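Local coordinates for protein CG4930 (Drosophila melanogaster, PDB 3ISM) that binds and inhibits endonuclease G, forming a complex with the nuclease, at residues Q82-T85 with E86-S89; L124-W127 with R128-V132; V240-A243 with S244-I248. The protein carries 1 engineered substitution. One frame throughout, in Å; residues are numbered along the deposited sequence. Where two conformers were deposited one is given.

All three contacts are local, each joining side chains within a single helix. Contacts 1 and 2 lie in one Ku C-terminal-like region and are partly buried, with centres about 12 Å apart; their helices, 81-102 and 124-132, meet directly where Thr-85 CG2 lies 3.5 Å from Phe-126 CD1. Contact 3, on helix 238-261, is a surface contact on the opposite side of the chain's centre, with its centre about 80 Å from that of contact 2. Chemistry follows place: contact 2 combines CH-pi packing with a salt bridge and a pi-type turn, whereas contacts 1 and 3 rest on regular helical bonds with alkyl chains over carbonyls.

Contact 1 of 3, residues Q82-T85 with E86-S89; sequences QSNT and EKAS
Near the start of helix 81-102, Lys-87 turns back over the carbonyl of Ser-83, meeting it with both its backbone N-H and the start of its side chain. Lys-87 N donates to Ser-83 O at 3.2 Å, and an N-H...O angle of 162° marks this as a fairly straight bond. The side chain starts in the same direction: chi1 of -77° sets CG beside the backbone N, which brings CG to 3.6 Å from Ser-83 O. Beyond CG the chain runs extended and crosses the Asn-84 side chain at an oblique angle. The approach is loose, with Lys-87 CD 4.2 Å from Asn-84 OD1. The ammonium group goes on past both segments, where NZ is hydrogen-bonded to Leu-29 O.

The pattern is that of a regular alpha helix, each amide reaching the carbonyl four residues earlier. Ala-88 N continues it with a 3.0 Å bond to Asn-84 O, and Ser-89 N follows with one of 2.9 Å to Thr-85 O. The CB of Ser-89 lies 3.4 Å from Thr-85 O, as the helix backbone sets it. The hydroxyl of Thr-85, by contrast, looks back along the helix, where OG1 makes a weak hydrogen bond to Ser-81 O. Glu-86 lies on an exposed side. Its CB is 3.7 Å from Gln-82 O, but with CG anti to the backbone N (chi1 -178°) and a bend at chi2 the carboxylate leads away from 82-85, and OE2 accepts a hydrogen bond from Gln-90 NE2. Asn-84, Lys-87 and Ala-88 all touch Leu-73 of helix 52-75, and Ala-88 reaches Leu-74 as well, while Thr-85 and Ser-89 pack on Phe-126 and Val-130 of helix 124-132.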
loop_
_atom_site.group_PDB
_atom_site.type_symbol
_atom_site.label_atom_id
_atom_site.label_comp_id
_atom_site.label_asym_id
_atom_site.label_seq_id
_atom_site.Cartn_x
_atom_site.Cartn_y
_atom_site.Cartn_z
ATOM N N GLN C 82 -0.468 -54.812 1.844
ATOM C CA GLN C 82 -0.252 -54.207 0.515
ATOM C C GLN C 82 -1.168 -53.008 0.328
ATOM O O GLN C 82 -0.716 -51.875 0.122
ATOM C CB GLN C 82 -0.580 -55.191 -0.612
ATOM C CG GLN C 82 0.332 -56.380 -0.794
ATOM C CD GLN C 82 -0.297 -57.417 -1.714
ATOM O OE1 GLN C 82 -0.784 -58.451 -1.257
ATOM N NE2 GLN C 82 -0.322 -57.125 -3.014
ATOM N N SER C 83 -2.475 -53.266 0.416
ATOM C CA SER C 83 -3.511 -52.243 0.248
ATOM C C SER C 83 -3.637 -51.267 1.412
ATOM O O SER C 83 -3.669 -50.048 1.205
ATOM C CB SER C 83 -4.871 -52.902 0.053
ATOM O OG SER C 83 -4.929 -53.576 -1.173
ATOM N N ASN C 84 -3.752 -51.806 2.626
ATOM C CA ASN C 84 -4.088 -50.993 3.805
ATOM C C ASN C 84 -2.948 -50.093 4.280
ATOM O O ASN C 84 -3.190 -48.977 4.746
ATOM C CB ASN C 84 -4.648 -51.871 4.942
ATOM C CG ASN C 84 -6.037 -52.426 4.616
ATOM O OD1 ASN C 84 -6.721 -51.935 3.710
ATOM N ND2 ASN C 84 -6.456 -53.452 5.350
ATOM N N THR C 85 -1.712 -50.572 4.138
ATOM C CA THR C 85 -0.529 -49.782 4.481
ATOM C C THR C 85 -0.417 -48.578 3.559
ATOM O O THR C 85 -0.108 -47.477 4.007
ATOM C CB THR C 85 0.759 -50.642 4.441
ATOM O OG1 THR C 85 0.643 -51.695 5.398
ATOM C CG2 THR C 85 1.984 -49.835 4.788
ATOM N N GLU C 86 -0.698 -48.779 2.275
ATOM C CA GLU C 86 -0.710 -47.681 1.312
ATOM C C GLU C 86 -1.761 -46.623 1.658
ATOM O O GLU C 86 -1.488 -45.421 1.623
ATOM C CB GLU C 86 -0.906 -48.206 -0.123
ATOM C CG GLU C 86 -0.886 -47.119 -1.194
ATOM C CD GLU C 86 0.344 -46.216 -1.124
ATOM O OE1 GLU C 86 1.353 -46.598 -0.488
ATOM O OE2 GLU C 86 0.317 -45.125 -1.745
ATOM N N LYS C 87 -2.959 -47.072 2.008
ATOM C CA LYS C 87 -4.018 -46.163 2.456
ATOM C C LYS C 87 -3.588 -45.336 3.685
ATOM O O LYS C 87 -3.803 -44.123 3.738
ATOM C CB LYS C 87 -5.304 -46.954 2.752
ATOM C CG LYS C 87 -6.062 -47.360 1.506
ATOM C CD LYS C 87 -7.265 -48.224 1.836
ATOM C CE LYS C 87 -8.061 -48.551 0.579
ATOM N NZ LYS C 87 -9.092 -49.575 0.858
ATOM N N ALA C 88 -2.959 -45.994 4.653
ATOM C CA ALA C 88 -2.487 -45.323 5.861
ATOM C C ALA C 88 -1.412 -44.288 5.570
ATOM O O ALA C 88 -1.446 -43.184 6.102
ATOM C CB ALA C 88 -1.984 -46.332 6.860
ATOM N N SER C 89 -0.480 -44.645 4.697
ATOM C CA SER C 89 0.606 -43.762 4.267
ATOM C C SER C 89 0.067 -42.463 3.630
ATOM O O SER C 89 0.436 -41.350 4.029
ATOM C CB SER C 89 1.501 -44.540 3.293
ATOM O OG SER C 89 2.523 -43.729 2.745
#

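Contact 2 of 3, residues L124-W127 with R128-V132; sequences LDFW and RDVLV
Val-132 CG2 sits over the centre of one face of the Trp-127 indole, 3.6 Å from the centroid of the six-membered ring and 15° off its normal, a well-centred CH-pi contact. Leu-131 CD1 lies at the edge of the same ring, in its plane. On the Phe-126 ring, Val-130 CB covers one face farther from the centre, 4.1 Å from the centroid and 26° off the normal. The Arg-128 guanidinium has Leu-124 O over one face, with water 1 in plane at its edge.

Arg-128 reaches this place through a bend at chi3 that folds the chain back over the preceding turn. Its NH2 forms a salt bridge with Asp-125 OD1 at 2.9 Å, but the hydrogen bond within it is weak and the two planes stand 70° apart. Water 1 adds a second link: it accepts from Arg-128 NE and donates to Asp-125 OD1 and to Asp-129 OD1, the last at 2.9 Å. Asp-125 OD1 and Asp-129 OD2 are 4.4 Å apart, and arginine and water together probably ease any repulsion between these carboxylates.

The backbone widens into a pi-type turn at 128-132. Phe-126 O takes two donors, Val-130 N from above the carbonyl plane and Leu-131 N at 3.1 Å nearly along the C=O axis, and Val-132 N reaches Trp-127 O at 2.9 Å. The aromatic side of helix 124-132 faces helix 104-120, where Trp-127 packs on Arg-115, Val-118 and Leu-119 while its NE1 bonds to His-160 O; Leu-131 touches Leu-92 of helix 81-102.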
loop_
_atom_site.group_PDB
_atom_site.type_symbol
_atom_site.label_atom_id
_atom_site.label_comp_id
_atom_site.label_asym_id
_atom_site.label_seq_id
_atom_site.Cartn_x
_atom_site.Cartn_y
_atom_site.Cartn_z
ATOM N N LEU C 124 9.106 -52.867 9.944
ATOM C CA LEU C 124 10.314 -52.079 9.712
ATOM C C LEU C 124 10.374 -51.440 8.328
ATOM O O LEU C 124 10.997 -50.385 8.166
ATOM C CB LEU C 124 11.581 -52.906 10.000
ATOM C CG LEU C 124 11.786 -53.363 11.454
ATOM C CD1 LEU C 124 13.178 -53.963 11.671
ATOM C CD2 LEU C 124 11.546 -52.216 12.422
ATOM N N ASP C 125 9.734 -52.062 7.337
ATOM C CA ASP C 125 9.640 -51.449 6.010
ATOM C C ASP C 125 8.833 -50.160 6.092
ATOM O O ASP C 125 9.276 -49.121 5.605
ATOM C CB ASP C 125 9.037 -52.402 4.973
ATOM C CG ASP C 125 9.979 -53.539 4.604
ATOM O OD1 ASP C 125 11.213 -53.385 4.751
ATOM O OD2 ASP C 125 9.481 -54.598 4.166
ATOM N N PHE C 126 7.667 -50.220 6.734
ATOM C CA PHE C 126 6.856 -49.013 6.975
ATOM C C PHE C 126 7.641 -47.950 7.771
ATOM O O PHE C 126 7.542 -46.762 7.473
ATOM C CB PHE C 126 5.539 -49.363 7.677
ATOM C CG PHE C 126 4.612 -48.183 7.870
ATOM C CD1 PHE C 126 3.810 -47.729 6.828
ATOM C CD2 PHE C 126 4.525 -47.539 9.104
ATOM C CE1 PHE C 126 2.950 -46.646 7.006
ATOM C CE2 PHE C 126 3.663 -46.457 9.285
ATOM C CZ PHE C 126 2.885 -46.006 8.233
ATOM N N TRP C 127 8.421 -48.378 8.761
ATOM C CA TRP C 127 9.245 -47.449 9.535
ATOM C C TRP C 127 10.267 -46.782 8.619
ATOM O O TRP C 127 10.313 -45.568 8.551
ATOM C CB TRP C 127 9.911 -48.140 10.734
ATOM C CG TRP C 127 10.970 -47.331 11.460
ATOM C CD1 TRP C 127 12.287 -47.666 11.607
ATOM C CD2 TRP C 127 10.809 -46.061 12.115
ATOM N NE1 TRP C 127 12.956 -46.695 12.316
ATOM C CE2 TRP C 127 12.071 -45.702 12.647
ATOM C CE3 TRP C 127 9.722 -45.194 12.312
ATOM C CZ2 TRP C 127 12.274 -44.518 13.357
ATOM C CZ3 TRP C 127 9.928 -44.012 13.011
ATOM C CH2 TRP C 127 11.191 -43.688 13.533
ATOM N N ARG C 128 11.018 -47.583 7.870
ATOM C CA ARG C 128 12.064 -47.082 6.982
ATOM C C ARG C 128 11.552 -46.320 5.757
ATOM O O ARG C 128 12.040 -45.227 5.458
ATOM C CB ARG C 128 12.988 -48.219 6.540
ATOM C CG ARG C 128 13.876 -48.758 7.651
ATOM C CD ARG C 128 14.927 -49.730 7.131
ATOM N NE ARG C 128 14.301 -50.894 6.502
ATOM C CZ ARG C 128 14.203 -52.093 7.068
ATOM N NH1 ARG C 128 14.707 -52.312 8.283
ATOM N NH2 ARG C 128 13.605 -53.079 6.410
ATOM N N ASP C 129 10.570 -46.890 5.060
ATOM C CA ASP C 129 10.146 -46.373 3.751
ATOM C C ASP C 129 9.124 -45.255 3.867
ATOM O O ASP C 129 9.065 -44.370 3.016
ATOM C CB ASP C 129 9.566 -47.496 2.880
ATOM C CG ASP C 129 10.546 -48.641 2.657
ATOM O OD1 ASP C 129 11.772 -48.392 2.659
ATOM O OD2 ASP C 129 10.081 -49.794 2.477
ATOM N N VAL C 130 8.310 -45.304 4.912
ATOM C CA VAL C 130 7.265 -44.316 5.086
ATOM C C VAL C 130 7.611 -43.276 6.159
ATOM O O VAL C 130 7.853 -42.108 5.819
ATOM C CB VAL C 130 5.869 -44.959 5.322
ATOM C CG1 VAL C 130 4.822 -43.891 5.475
ATOM C CG2 VAL C 130 5.498 -45.885 4.147
ATOM N N LEU C 131 7.640 -43.672 7.435
ATOM C CA LEU C 131 7.800 -42.683 8.507
ATOM C C LEU C 131 9.139 -41.935 8.433
ATOM O O LEU C 131 9.190 -40.710 8.620
ATOM C CB LEU C 131 7.597 -43.305 9.889
ATOM C CG LEU C 131 6.192 -43.863 10.172
ATOM C CD1 LEU C 131 6.027 -44.405 11.605
ATOM C CD2 LEU C 131 5.149 -42.809 9.912
ATOM N N VAL C 132 10.212 -42.676 8.164
ATOM C CA VAL C 132 11.548 -42.099 8.086
ATOM C C VAL C 132 11.767 -41.398 6.734
ATOM O O VAL C 132 12.010 -40.181 6.698
ATOM C CB VAL C 132 12.663 -43.152 8.349
ATOM C CG1 VAL C 132 14.043 -42.585 8.030
ATOM C CG2 VAL C 132 12.609 -43.657 9.793
HETATM O O HOH W 1 12.942 -50.854 3.706
#

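Contact 3 of 3, residues V240-A243 with S244-I248; sequences VHQA and SVKKI
Lys-246 and Gln-242 lie side by side one turn apart on helix 238-261, pointing the same way, and the lysine is closest where its chain leaves the backbone. Lys-246 N donates to Gln-242 O at 2.9 Å, while CG of the same lysine comes to 3.1 Å from that oxygen. A bend at chi2 (-57°) then lays the chain along the flank of Gln-242, and a second bend at chi4 merely turns the terminal NZ. Here the contact loosens, because the side chains run alongside each other without a hydrogen bond or salt bridge between them.

The tight part is the backbone of a regular alpha helix and the carbons nearest to it. Ser-244 N bonds to Val-240 O at 3.0 Å, and Val-245 N follows with a bond of 3.1 Å to His-241 O. Val-245 brings a methyl close to that last carbonyl: CG2, set beside the backbone N, is 3.3 Å from His-241 O. Lys-247 N completes the set at 2.8 Å from Ala-243 O, and its CG lies 3.4 Å from the same oxygen before the rest of the chain departs on an exposed side.

The side chains of His-241 and Val-245 barely meet, the closest pair being ND1 and CG2 at 4.5 Å, with the methyl oblique to the ring. His-241 instead touches Val-230 and Val-236, and Ser-244 also reaches Val-230. With no salt bridge or ring contact between 240-243 and 244-248, the main-chain hydrogen bonds hold this part of the helix, and the carbons lie close to the carbonyls as a consequence of the helical geometry. The charge of Lys-246 is directed out of the contact, its NZ making a long, weak ion pair with Asp-291.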
loop_
_atom_site.group_PDB
_atom_site.type_symbol
_atom_site.label_atom_id
_atom_site.label_comp_id
_atom_site.label_asym_id
_atom_site.label_seq_id
_atom_site.Cartn_x
_atom_site.Cartn_y
_atom_site.Cartn_z
ATOM N N VAL C 240 11.932 30.425 -5.948
ATOM C CA VAL C 240 13.265 30.359 -6.545
ATOM C C VAL C 240 13.201 29.626 -7.881
ATOM O O VAL C 240 13.626 30.156 -8.911
ATOM C CB VAL C 240 14.275 29.640 -5.622
ATOM C CG1 VAL C 240 15.640 29.520 -6.304
ATOM C CG2 VAL C 240 14.393 30.360 -4.279
ATOM N N HIS C 241 12.656 28.412 -7.855
ATOM C CA HIS C 241 12.514 27.603 -9.064
ATOM C C HIS C 241 11.587 28.284 -10.072
ATOM O O HIS C 241 11.780 28.151 -11.281
ATOM C CB HIS C 241 12.019 26.192 -8.721
ATOM C CG HIS C 241 12.388 25.158 -9.741
ATOM N ND1 HIS C 241 11.449 24.489 -10.498
ATOM C CD2 HIS C 241 13.595 24.685 -10.136
ATOM C CE1 HIS C 241 12.062 23.645 -11.312
ATOM N NE2 HIS C 241 13.364 23.746 -11.113
ATOM N N GLN C 242 10.600 29.023 -9.564
ATOM C CA GLN C 242 9.746 29.879 -10.387
ATOM C C GLN C 242 10.581 30.894 -11.165
ATOM O O GLN C 242 10.386 31.063 -12.366
ATOM C CB GLN C 242 8.726 30.622 -9.514
ATOM C CG GLN C 242 7.576 31.261 -10.281
ATOM C CD GLN C 242 6.428 30.300 -10.519
ATOM O OE1 GLN C 242 5.703 29.940 -9.589
ATOM N NE2 GLN C 242 6.251 29.883 -11.770
ATOM N N ALA C 243 11.513 31.547 -10.467
ATOM C CA ALA C 243 12.374 32.587 -11.041
ATOM C C ALA C 243 13.376 32.053 -12.070
ATOM O O ALA C 243 13.588 32.674 -13.113
ATOM C CB ALA C 243 13.098 33.349 -9.932
ATOM N N SER C 244 13.979 30.902 -11.773
ATOM C CA SER C 244 14.908 30.240 -12.697
ATOM C C SER C 244 14.208 29.782 -13.983
ATOM O O SER C 244 14.817 29.735 -15.054
ATOM C CB SER C 244 15.592 29.054 -12.004
ATOM O OG SER C 244 16.621 28.493 -12.808
ATOM N N VAL C 245 12.927 29.441 -13.858
ATOM C CA VAL C 245 12.076 29.127 -15.004
ATOM C C VAL C 245 11.724 30.406 -15.777
ATOM O O VAL C 245 11.765 30.418 -17.010
ATOM C CB VAL C 245 10.795 28.359 -14.562
ATOM C CG1 VAL C 245 9.683 28.470 -15.606
ATOM C CG2 VAL C 245 11.121 26.893 -14.262
ATOM N N LYS C 246 11.399 31.476 -15.046
ATOM C CA LYS C 246 11.079 32.774 -15.647
ATOM C C LYS C 246 12.253 33.351 -16.435
ATOM O O LYS C 246 12.063 33.929 -17.505
ATOM C CB LYS C 246 10.648 33.790 -14.583
ATOM C CG LYS C 246 9.323 33.497 -13.896
ATOM C CD LYS C 246 8.170 33.369 -14.872
ATOM C CE LYS C 246 6.883 33.046 -14.141
ATOM N NZ LYS C 246 6.398 34.211 -13.346
ATOM N N LYS C 247 13.461 33.186 -15.898
ATOM C CA LYS C 247 14.674 33.729 -16.508
ATOM C C LYS C 247 14.939 33.143 -17.892
ATOM O O LYS C 247 15.407 33.845 -18.787
ATOM C CB LYS C 247 15.891 33.525 -15.592
ATOM C CG LYS C 247 16.049 34.590 -14.506
ATOM C CD LYS C 247 17.426 34.506 -13.840
ATOM C CE LYS C 247 17.693 35.679 -12.889
ATOM N NZ LYS C 247 16.920 35.590 -11.615
ATOM N N ILE C 248 14.626 31.865 -18.058
ATOM C CA ILE C 248 14.795 31.184 -19.333
ATOM C C ILE C 248 13.566 31.432 -20.223
ATOM O O ILE C 248 13.661 31.420 -21.455
ATOM C CB ILE C 248 15.068 29.670 -19.120
ATOM C CG1 ILE C 248 16.240 29.489 -18.141
ATOM C CG2 ILE C 248 15.348 28.961 -20.434
ATOM C CD1 ILE C 248 16.863 28.106 -18.126
#